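Local coordinates for DUF1780 domain-containing protein (Pseudomonas aeruginosa, PDB 1Y0K) that is of unknown function but probably belongs to the PD-(D/E)XK nuclease-like superfamily and may be an endonuclease, at residues E68-L73 with P120-K125. Residues are numbered along the deposited sequence; the frame is centred on the assembly and turned at random.
Sequences EVFFVL and PTLRKK
T121 lays its methyl against F70 and reaches the next strand residue through water: OG1 of T121 is 2.7 Å from a water that donates to O of F71 at 2.9 Å. Threonine thus does double duty where helix 119-132 packs over one face of a mixed sheet, consistent with the alpha/beta core of the PD-(D/E)XK nuclease superfamily. The segments run roughly antiparallel, at 145°, with axes 9.9 Å apart.

K125 forms a salt bridge, NZ donating to OE2 of E68 at 2.8 Å, though its detail is doubtful because OE2 is modelled uncomfortably close to a neighbour outside the two segments. D59 lies beside E68, and together they resemble the acidic pair of such nucleases. F70 follows at the usual lysine position of the E-x-K signature; K125 instead brings an amine in from the helix, consistent with a relocated lysine, although its role is unproven. Lysine suits this place because its long chain spans the gap: it runs extended to CE, then turns at chi4 (-65°), bringing NZ to E68. On the way CE packs 3.8 Å from CB of F70. A second water lies 2.6 Å from O of V69 and takes a weak bond from NZ of K125.

V69 and F71 point the other way, against helix 26-40. F70 lies between strand and helix, where a broad apolar ring can touch T121, L122 and the K125 chain at once; L141 and A143 of the neighbouring strand also touch it. Its chi1 of 67° swings the ring from CB so that CD1 lies near T121 and CZ near L122. The ring meets the helix obliquely, with CG2 of T121 3.5 Å from CD1 of F70. Leucine's branched, apolar end suits the buried far end of the ring, CD2 of L122 lying 3.7 Å from CZ of F70.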
loop_
_atom_site.group_PDB
_atom_site.type_symbol
_atom_site.label_atom_id
_atom_site.label_comp_id
_atom_site.label_asym_id
_atom_site.label_seq_id
_atom_site.Cartn_x
_atom_site.Cartn_y
_atom_site.Cartn_z
ATOM N N GLU A 68 0.635 -3.260 -8.913
ATOM C CA GLU A 68 -0.480 -4.167 -8.712
ATOM C C GLU A 68 -1.133 -3.751 -7.395
ATOM O O GLU A 68 -0.586 -3.981 -6.315
ATOM C CB GLU A 68 0.052 -5.601 -8.664
ATOM C CG GLU A 68 -0.929 -6.685 -8.218
ATOM C CD GLU A 68 -1.924 -7.064 -9.276
ATOM O OE1 GLU A 68 -1.988 -6.384 -10.336
ATOM O OE2 GLU A 68 -2.645 -8.065 -9.036
ATOM N N VAL A 69 -2.282 -3.104 -7.507
ATOM C CA VAL A 69 -2.877 -2.398 -6.366
ATOM C C VAL A 69 -3.959 -3.240 -5.698
ATOM O O VAL A 69 -4.847 -3.778 -6.370
ATOM C CB VAL A 69 -3.455 -1.041 -6.823
ATOM C CG1 VAL A 69 -4.205 -0.340 -5.684
ATOM C CG2 VAL A 69 -2.316 -0.158 -7.362
ATOM N N PHE A 70 -3.881 -3.372 -4.377
ATOM C CA PHE A 70 -4.949 -4.062 -3.657
ATOM C C PHE A 70 -5.305 -3.344 -2.361
ATOM O O PHE A 70 -4.533 -2.527 -1.867
ATOM C CB PHE A 70 -4.617 -5.543 -3.441
ATOM C CG PHE A 70 -3.462 -5.799 -2.508
ATOM C CD1 PHE A 70 -3.694 -6.268 -1.212
ATOM C CD2 PHE A 70 -2.140 -5.614 -2.934
ATOM C CE1 PHE A 70 -2.626 -6.548 -0.345
ATOM C CE2 PHE A 70 -1.056 -5.873 -2.066
ATOM C CZ PHE A 70 -1.301 -6.335 -0.772
ATOM N N PHE A 71 -6.496 -3.639 -1.843
ATOM C CA PHE A 71 -7.040 -2.932 -0.686
ATOM C C PHE A 71 -7.165 -3.853 0.506
ATOM O O PHE A 71 -7.665 -4.987 0.387
ATOM C CB PHE A 71 -8.381 -2.287 -1.038
ATOM C CG PHE A 71 -8.270 -1.261 -2.128
ATOM C CD1 PHE A 71 -8.263 -1.649 -3.473
ATOM C CD2 PHE A 71 -8.151 0.091 -1.815
ATOM C CE1 PHE A 71 -8.124 -0.695 -4.493
ATOM C CE2 PHE A 71 -8.023 1.049 -2.824
ATOM C CZ PHE A 71 -8.014 0.645 -4.165
ATOM N N VAL A 72 -6.669 -3.364 1.639
ATOM C CA VAL A 72 -6.688 -4.081 2.915
ATOM C C VAL A 72 -7.550 -3.253 3.860
ATOM O O VAL A 72 -7.088 -2.276 4.448
ATOM C CB VAL A 72 -5.262 -4.273 3.481
ATOM C CG1 VAL A 72 -5.295 -5.058 4.808
ATOM C CG2 VAL A 72 -4.373 -4.997 2.462
ATOM N N LEU A 73 -8.819 -3.636 3.956
ATOM C CA LEU A 73 -9.798 -2.897 4.748
ATOM C C LEU A 73 -10.386 -3.789 5.843
ATOM O O LEU A 73 -10.016 -4.959 5.964
ATOM C CB LEU A 73 -10.907 -2.340 3.838
ATOM C CG LEU A 73 -10.477 -1.612 2.559
ATOM C CD1 LEU A 73 -11.678 -1.328 1.657
ATOM C CD2 LEU A 73 -9.758 -0.325 2.904
ATOM N N PRO A 120 -3.694 -12.752 3.504
ATOM C CA PRO A 120 -4.756 -13.466 2.784
ATOM C C PRO A 120 -4.826 -13.113 1.295
ATOM O O PRO A 120 -4.865 -14.009 0.442
ATOM C CB PRO A 120 -6.019 -13.044 3.538
ATOM C CG PRO A 120 -5.510 -12.837 4.954
ATOM C CD PRO A 120 -4.223 -12.094 4.719
ATOM N N THR A 121 -4.808 -11.820 0.981
ATOM C CA THR A 121 -4.895 -11.381 -0.408
ATOM C C THR A 121 -3.628 -11.735 -1.186
ATOM O O THR A 121 -3.706 -12.216 -2.318
ATOM C CB THR A 121 -5.218 -9.868 -0.482
ATOM O OG1 THR A 121 -6.529 -9.666 0.055
ATOM C CG2 THR A 121 -5.216 -9.377 -1.918
ATOM N N LEU A 122 -2.465 -11.506 -0.579
ATOM C CA LEU A 122 -1.206 -11.845 -1.252
ATOM C C LEU A 122 -1.093 -13.340 -1.576
ATOM O O LEU A 122 -0.609 -13.695 -2.651
ATOM C CB LEU A 122 0.006 -11.341 -0.479
ATOM C CG LEU A 122 0.199 -9.812 -0.567
ATOM C CD1 LEU A 122 1.361 -9.387 0.294
ATOM C CD2 LEU A 122 0.441 -9.342 -2.022
ATOM N N ARG A 123 -1.563 -14.197 -0.664
ATOM C CA ARG A 123 -1.587 -15.653 -0.909
ATOM C C ARG A 123 -2.476 -16.016 -2.104
ATOM O O ARG A 123 -2.085 -16.835 -2.943
ATOM C CB ARG A 123 -2.051 -16.412 0.339
ATOM C CG ARG A 123 -1.038 -16.354 1.479
ATOM C CD ARG A 123 -1.607 -16.897 2.787
ATOM N NE ARG A 123 -0.694 -16.651 3.903
ATOM C CZ ARG A 123 -1.079 -16.438 5.159
ATOM N NH1 ARG A 123 -2.367 -16.438 5.482
ATOM N NH2 ARG A 123 -0.170 -16.207 6.094
ATOM N N LYS A 124 -3.657 -15.402 -2.172
ATOM C CA LYS A 124 -4.606 -15.649 -3.259
ATOM C C LYS A 124 -4.028 -15.193 -4.594
ATOM O O LYS A 124 -4.104 -15.918 -5.600
ATOM C CB LYS A 124 -5.936 -14.937 -3.009
ATOM C CG LYS A 124 -6.787 -15.507 -1.878
ATOM C CD LYS A 124 -8.098 -14.715 -1.761
ATOM C CE LYS A 124 -9.025 -15.280 -0.680
ATOM N NZ LYS A 124 -9.715 -16.538 -1.109
ATOM N N LYS A 125 -3.442 -13.994 -4.607
ATOM C CA LYS A 125 -2.783 -13.493 -5.832
ATOM C C LYS A 125 -1.630 -14.381 -6.278
ATOM O O LYS A 125 -1.550 -14.761 -7.451
ATOM C CB LYS A 125 -2.251 -12.075 -5.634
ATOM C CG LYS A 125 -3.291 -10.994 -5.573
ATOM C CD LYS A 125 -2.580 -9.637 -5.622
ATOM C CE LYS A 125 -3.551 -8.472 -5.638
ATOM N NZ LYS A 125 -4.388 -8.440 -6.872
HETATM O O HOH W 1 -5.023 -5.498 -8.273
HETATM O O HOH W 2 -6.934 -7.524 1.571
#